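Local structure of TonB-dependent siderophore receptor (Pseudomonas aeruginosa 39016, 5NEC) at residues Arg299-Trp313 with Asn333-Asp347. The protein probably takes up ferric siderophores, and drugs conjugated to siderophores, across the outer membrane with energy relayed by TonB. Sequence-based numbering, arbitrary orientation.
Sequences RNTSRYGNSHQDYLW and NNRVSTTTTAVNQTD. With C8E ((hydroxyethyloxy)tri(ethyloxy)octane), chain C.
Asn300 and Asn344 pair their side-chain amides across two antiparallel strands: Asn300 ND2 donates to Asn344 OD1 (2.9 Å) and Asn344 ND2 returns a bond to Asn300 OD1 (3.0 Å), the amide planes turned 37° apart. Each oxygen takes a second donor, Thr346 OG1 reaching Asn300 OD1 at 2.8 Å and Ser302 OG lying in the carbonyl plane of Asn344 OD1, which limits rotation of both amides. At the other end the side chains pack tightly around Trp313. Its CG sits between backbone N and carbonyl carbon (chi1 76°), laying the indole along 333-347 with Asn333 CB over the six-membered ring, 3.8 Å from its centroid, a CH-pi contact. On the same face Arg335 bends at CD and runs beside Tyr311, NH2 lying 3.4 Å from CD2 of that ring, while NH1 makes a weak bond to Gln309 OE1. The asparagine-bearing face is looser in its middle, around Tyr304 and Ala342. Tyr304 is exposed, its OH beside the Thr340 methyl, and the alkyl chain of a C8E detergent passes over Ala342, C8 3.8 Å from Tyr304 CB. On the opposite face Arg303, Val343 and Gln345 touch Val111 of the plug, and Arg303 NH1 bonds to Val108 O. Paired backbone bonds from Arg299-Asp347 to Trp313-Asn333 join the strands of a beta hairpin in the wall of a TonB-dependent receptor beta-barrel, plug on one face and detergent on the other.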
loop_
_atom_site.group_PDB
_atom_site.type_symbol
_atom_site.label_atom_id
_atom_site.label_comp_id
_atom_site.label_asym_id
_atom_site.label_seq_id
_atom_site.Cartn_x
_atom_site.Cartn_y
_atom_site.Cartn_z
ATOM N N ARG A 299 11.432 -23.698 8.840
ATOM C CA ARG A 299 11.752 -22.268 8.904
ATOM C C ARG A 299 11.088 -21.635 10.118
ATOM O O ARG A 299 9.913 -21.894 10.385
ATOM C CB ARG A 299 11.265 -21.618 7.632
ATOM C CG ARG A 299 11.570 -20.144 7.459
ATOM C CD ARG A 299 10.524 -19.584 6.522
ATOM N NE ARG A 299 10.895 -18.283 6.001
ATOM C CZ ARG A 299 11.451 -18.052 4.810
ATOM N NH1 ARG A 299 11.755 -19.053 3.968
ATOM N NH2 ARG A 299 11.742 -16.792 4.469
ATOM N N ASN A 300 11.851 -20.851 10.876
ATOM C CA ASN A 300 11.305 -20.073 11.989
ATOM C C ASN A 300 11.638 -18.620 11.764
ATOM O O ASN A 300 12.761 -18.293 11.436
ATOM C CB ASN A 300 11.841 -20.534 13.342
ATOM C CG ASN A 300 11.047 -19.967 14.500
ATOM O OD1 ASN A 300 10.097 -20.577 14.972
ATOM N ND2 ASN A 300 11.414 -18.773 14.942
ATOM N N THR A 301 10.647 -17.758 11.952
ATOM C CA THR A 301 10.796 -16.333 11.778
ATOM C C THR A 301 10.274 -15.644 13.026
ATOM O O THR A 301 9.183 -15.945 13.506
ATOM C CB THR A 301 10.014 -15.854 10.547
ATOM O OG1 THR A 301 10.476 -16.574 9.399
ATOM C CG2 THR A 301 10.206 -14.337 10.302
ATOM N N SER A 302 11.076 -14.726 13.551
ATOM C CA SER A 302 10.697 -13.917 14.689
ATOM C C SER A 302 10.761 -12.474 14.267
ATOM O O SER A 302 11.765 -12.048 13.706
ATOM C CB SER A 302 11.651 -14.159 15.852
ATOM O OG SER A 302 11.628 -15.529 16.174
ATOM N N ARG A 303 9.685 -11.733 14.521
ATOM C CA ARG A 303 9.665 -10.307 14.274
ATOM C C ARG A 303 9.251 -9.564 15.556
ATOM O O ARG A 303 8.248 -9.908 16.189
ATOM C CB ARG A 303 8.742 -9.980 13.092
ATOM C CG ARG A 303 8.656 -8.487 12.804
ATOM C CD ARG A 303 8.011 -8.217 11.463
ATOM N NE ARG A 303 8.912 -8.555 10.376
ATOM C CZ ARG A 303 8.542 -8.757 9.110
ATOM N NH1 ARG A 303 7.270 -8.646 8.730
ATOM N NH2 ARG A 303 9.461 -9.061 8.196
ATOM N N TYR A 304 10.056 -8.579 15.950
ATOM C CA TYR A 304 9.657 -7.576 16.917
ATOM C C TYR A 304 9.555 -6.222 16.189
ATOM O O TYR A 304 10.484 -5.806 15.494
ATOM C CB TYR A 304 10.636 -7.483 18.086
ATOM C CG TYR A 304 10.149 -6.495 19.132
ATOM C CD1 TYR A 304 9.321 -6.917 20.187
ATOM C CD2 TYR A 304 10.446 -5.134 19.037
ATOM C CE1 TYR A 304 8.826 -6.017 21.124
ATOM C CE2 TYR A 304 9.955 -4.233 19.967
ATOM C CZ TYR A 304 9.154 -4.671 21.009
ATOM O OH TYR A 304 8.677 -3.760 21.916
ATOM N N GLY A 305 8.434 -5.531 16.389
ATOM C CA GLY A 305 8.172 -4.235 15.763
ATOM C C GLY A 305 7.688 -3.213 16.764
ATOM O O GLY A 305 7.068 -3.553 17.747
ATOM N N ASN A 306 7.951 -1.945 16.483
ATOM C CA ASN A 306 7.688 -0.846 17.394
ATOM C C ASN A 306 7.431 0.413 16.554
ATOM O O ASN A 306 8.313 0.829 15.799
ATOM C CB ASN A 306 8.925 -0.684 18.276
ATOM C CG ASN A 306 8.882 0.547 19.147
ATOM O OD1 ASN A 306 7.809 1.030 19.506
ATOM N ND2 ASN A 306 10.043 1.110 19.417
ATOM N N SER A 307 6.235 1.007 16.652
ATOM C CA SER A 307 5.916 2.212 15.861
ATOM C C SER A 307 5.235 3.292 16.684
ATOM O O SER A 307 4.371 3.000 17.484
ATOM C CB SER A 307 5.075 1.874 14.628
ATOM O OG SER A 307 3.769 1.562 15.012
ATOM N N HIS A 308 5.657 4.536 16.481
ATOM C CA HIS A 308 5.100 5.689 17.149
ATOM C C HIS A 308 4.551 6.651 16.082
ATOM O O HIS A 308 5.164 6.848 15.023
ATOM C CB HIS A 308 6.171 6.377 18.000
ATOM C CG HIS A 308 5.657 7.558 18.763
ATOM N ND1 HIS A 308 4.676 7.458 19.734
ATOM C CD2 HIS A 308 5.970 8.874 18.682
ATOM C CE1 HIS A 308 4.422 8.656 20.227
ATOM N NE2 HIS A 308 5.199 9.531 19.613
ATOM N N GLN A 309 3.390 7.230 16.356
ATOM C CA GLN A 309 2.810 8.270 15.525
ATOM C C GLN A 309 2.309 9.414 16.383
ATOM O O GLN A 309 1.631 9.209 17.384
ATOM C CB GLN A 309 1.668 7.710 14.712
ATOM C CG GLN A 309 2.160 6.850 13.584
ATOM C CD GLN A 309 1.034 6.166 12.860
ATOM O OE1 GLN A 309 -0.008 5.882 13.456
ATOM N NE2 GLN A 309 1.231 5.891 11.552
ATOM N N ASP A 310 2.661 10.620 15.975
ATOM C CA ASP A 310 2.289 11.836 16.660
ATOM C C ASP A 310 1.862 12.851 15.561
ATOM O O ASP A 310 2.721 13.502 14.912
ATOM C CB ASP A 310 3.479 12.293 17.513
ATOM C CG ASP A 310 3.157 13.459 18.422
ATOM O OD1 ASP A 310 1.976 13.835 18.613
ATOM O OD2 ASP A 310 4.120 14.033 18.947
ATOM N N TYR A 311 0.540 12.913 15.337
ATOM C CA TYR A 311 -0.081 13.644 14.228
ATOM C C TYR A 311 -1.058 14.688 14.757
ATOM O O TYR A 311 -1.840 14.389 15.651
ATOM C CB TYR A 311 -0.893 12.700 13.322
ATOM C CG TYR A 311 -0.148 11.616 12.566
ATOM C CD1 TYR A 311 1.248 11.514 12.590
ATOM C CD2 TYR A 311 -0.845 10.685 11.785
ATOM C CE1 TYR A 311 1.913 10.524 11.881
ATOM C CE2 TYR A 311 -0.176 9.692 11.062
ATOM C CZ TYR A 311 1.197 9.620 11.119
ATOM O OH TYR A 311 1.891 8.660 10.431
ATOM N N LEU A 312 -1.022 15.887 14.175
ATOM C CA LEU A 312 -2.023 16.939 14.378
ATOM C C LEU A 312 -2.197 17.723 13.074
ATOM O O LEU A 312 -1.252 18.369 12.595
ATOM C CB LEU A 312 -1.580 17.897 15.472
ATOM C CG LEU A 312 -2.347 19.216 15.690
ATOM C CD1 LEU A 312 -3.767 18.911 16.012
ATOM C CD2 LEU A 312 -1.761 20.047 16.815
ATOM N N TRP A 313 -3.402 17.695 12.517
ATOM C CA TRP A 313 -3.627 18.292 11.206
ATOM C C TRP A 313 -4.987 18.986 11.125
ATOM O O TRP A 313 -5.819 18.862 12.028
ATOM C CB TRP A 313 -3.453 17.230 10.108
ATOM C CG TRP A 313 -4.572 16.264 9.965
ATOM C CD1 TRP A 313 -5.549 16.309 9.032
ATOM C CD2 TRP A 313 -4.822 15.101 10.758
ATOM N NE1 TRP A 313 -6.416 15.255 9.194
ATOM C CE2 TRP A 313 -5.989 14.484 10.241
ATOM C CE3 TRP A 313 -4.167 14.500 11.845
ATOM C CZ2 TRP A 313 -6.532 13.298 10.792
ATOM C CZ3 TRP A 313 -4.710 13.323 12.382
ATOM C CH2 TRP A 313 -5.882 12.745 11.857
ATOM N N ASN A 333 -7.734 17.807 13.759
ATOM C CA ASN A 333 -7.799 16.387 14.069
ATOM C C ASN A 333 -6.415 15.923 14.454
ATOM O O ASN A 333 -5.408 16.536 14.065
ATOM C CB ASN A 333 -8.313 15.605 12.874
ATOM C CG ASN A 333 -9.049 14.327 13.275
ATOM O OD1 ASN A 333 -8.940 13.831 14.402
ATOM N ND2 ASN A 333 -9.818 13.796 12.345
ATOM N N ASN A 334 -6.362 14.863 15.253
ATOM C CA ASN A 334 -5.090 14.401 15.790
ATOM C C ASN A 334 -5.107 12.946 16.194
ATOM O O ASN A 334 -6.166 12.337 16.397
ATOM C CB ASN A 334 -4.668 15.252 16.990
ATOM C CG ASN A 334 -5.507 14.990 18.211
ATOM O OD1 ASN A 334 -5.338 13.979 18.885
ATOM N ND2 ASN A 334 -6.401 15.907 18.523
ATOM N N ARG A 335 -3.899 12.405 16.318
ATOM C CA ARG A 335 -3.700 11.070 16.847
ATOM C C ARG A 335 -2.282 10.911 17.410
ATOM O O ARG A 335 -1.295 11.312 16.782
ATOM C CB ARG A 335 -3.958 10.030 15.776
ATOM C CG ARG A 335 -4.051 8.623 16.351
ATOM C CD ARG A 335 -4.642 7.604 15.390
ATOM N NE ARG A 335 -4.357 7.916 13.985
ATOM C CZ ARG A 335 -3.158 7.847 13.399
ATOM N NH1 ARG A 335 -2.062 7.492 14.073
ATOM N NH2 ARG A 335 -3.057 8.171 12.120
ATOM N N VAL A 336 -2.214 10.367 18.619
ATOM C CA VAL A 336 -0.972 9.930 19.222
ATOM C C VAL A 336 -1.103 8.439 19.470
ATOM O O VAL A 336 -2.042 7.995 20.125
ATOM C CB VAL A 336 -0.661 10.666 20.523
ATOM C CG1 VAL A 336 0.655 10.163 21.092
ATOM C CG2 VAL A 336 -0.626 12.177 20.256
ATOM N N SER A 337 -0.153 7.680 18.948
ATOM C CA SER A 337 -0.279 6.249 18.910
ATOM C C SER A 337 1.071 5.558 19.138
ATOM O O SER A 337 2.074 6.011 18.616
ATOM C CB SER A 337 -0.857 5.891 17.555
ATOM O OG SER A 337 -1.006 4.501 17.387
ATOM N N THR A 338 1.096 4.493 19.942
ATOM C CA THR A 338 2.275 3.617 20.040
ATOM C C THR A 338 1.837 2.189 19.882
ATOM O O THR A 338 0.857 1.787 20.485
ATOM C CB THR A 338 3.040 3.749 21.377
ATOM O OG1 THR A 338 3.507 5.085 21.512
ATOM C CG2 THR A 338 4.274 2.824 21.421
ATOM N N THR A 339 2.566 1.423 19.084
ATOM C CA THR A 339 2.234 0.026 18.863
ATOM C C THR A 339 3.489 -0.832 18.946
ATOM O O THR A 339 4.542 -0.463 18.443
ATOM C CB THR A 339 1.527 -0.190 17.501
ATOM O OG1 THR A 339 0.338 0.600 17.456
ATOM C CG2 THR A 339 1.103 -1.614 17.321
ATOM N N THR A 340 3.341 -1.984 19.583
ATOM C CA THR A 340 4.386 -2.964 19.776
ATOM C C THR A 340 3.824 -4.241 19.183
ATOM O O THR A 340 2.655 -4.541 19.394
ATOM C CB THR A 340 4.646 -3.091 21.286
ATOM O OG1 THR A 340 5.267 -1.885 21.747
ATOM C CG2 THR A 340 5.533 -4.268 21.634
ATOM N N THR A 341 4.617 -4.964 18.392
ATOM C CA THR A 341 4.175 -6.228 17.794
ATOM C C THR A 341 5.278 -7.257 17.946
ATOM O O THR A 341 6.445 -6.955 17.705
ATOM C CB THR A 341 3.819 -6.066 16.298
ATOM O OG1 THR A 341 2.857 -5.018 16.147
ATOM C CG2 THR A 341 3.212 -7.350 15.718
ATOM N N ALA A 342 4.900 -8.463 18.342
ATOM C CA ALA A 342 5.836 -9.566 18.469
ATOM C C ALA A 342 5.221 -10.776 17.758
ATOM O O ALA A 342 4.095 -11.164 18.092
ATOM C CB ALA A 342 6.088 -9.856 19.934
ATOM N N VAL A 343 5.926 -11.347 16.773
ATOM C CA VAL A 343 5.401 -12.494 16.005
ATOM C C VAL A 343 6.421 -13.633 15.937
ATOM O O VAL A 343 7.617 -13.394 15.761
ATOM C CB VAL A 343 5.001 -12.087 14.557
ATOM C CG1 VAL A 343 4.246 -13.208 13.848
ATOM C CG2 VAL A 343 4.146 -10.840 14.592
ATOM N N ASN A 344 5.954 -14.867 16.091
ATOM C CA ASN A 344 6.764 -16.028 15.759
ATOM C C ASN A 344 6.005 -16.934 14.800
ATOM O O ASN A 344 4.869 -17.305 15.068
ATOM C CB ASN A 344 7.198 -16.827 16.986
ATOM C CG ASN A 344 8.315 -17.810 16.650
ATOM O OD1 ASN A 344 9.472 -17.428 16.544
ATOM N ND2 ASN A 344 7.965 -19.062 16.424
ATOM N N GLN A 345 6.662 -17.305 13.707
ATOM C CA GLN A 345 6.055 -18.079 12.642
ATOM C C GLN A 345 6.964 -19.261 12.310
ATOM O O GLN A 345 8.100 -19.063 11.929
ATOM C CB GLN A 345 5.870 -17.162 11.438
ATOM C CG GLN A 345 4.730 -17.540 10.521
ATOM C CD GLN A 345 4.362 -16.393 9.563
ATOM O OE1 GLN A 345 4.304 -15.218 9.950
ATOM N NE2 GLN A 345 4.079 -16.742 8.310
ATOM N N THR A 346 6.479 -20.479 12.512
ATOM C CA THR A 346 7.222 -21.687 12.203
ATOM C C THR A 346 6.565 -22.356 10.999
ATOM O O THR A 346 5.382 -22.671 11.056
ATOM C CB THR A 346 7.198 -22.670 13.389
ATOM O OG1 THR A 346 7.748 -22.047 14.554
ATOM C CG2 THR A 346 8.016 -23.896 13.070
ATOM N N ASP A 347 7.325 -22.584 9.926
ATOM C CA ASP A 347 6.800 -23.195 8.694
ATOM C C ASP A 347 7.542 -24.476 8.299
ATOM O O ASP A 347 8.754 -24.585 8.479
ATOM C CB ASP A 347 6.886 -22.211 7.527
ATOM C CG ASP A 347 6.081 -20.953 7.762
ATOM O OD1 ASP A 347 4.902 -21.062 8.149
ATOM O OD2 ASP A 347 6.616 -19.846 7.553
HETATM C C1 C8E C . 4.539 -14.005 21.539
HETATM C C2 C8E C . 5.504 -14.019 20.367
HETATM C C3 C8E C . 6.928 -13.608 20.768
HETATM C C4 C8E C . 7.830 -13.352 19.547
HETATM C C5 C8E C . 9.323 -13.204 19.893
HETATM C C6 C8E C . 10.018 -12.058 19.137
HETATM C C7 C8E C . 11.542 -12.114 19.280
HETATM C C8 C8E C . 12.261 -10.883 18.754
#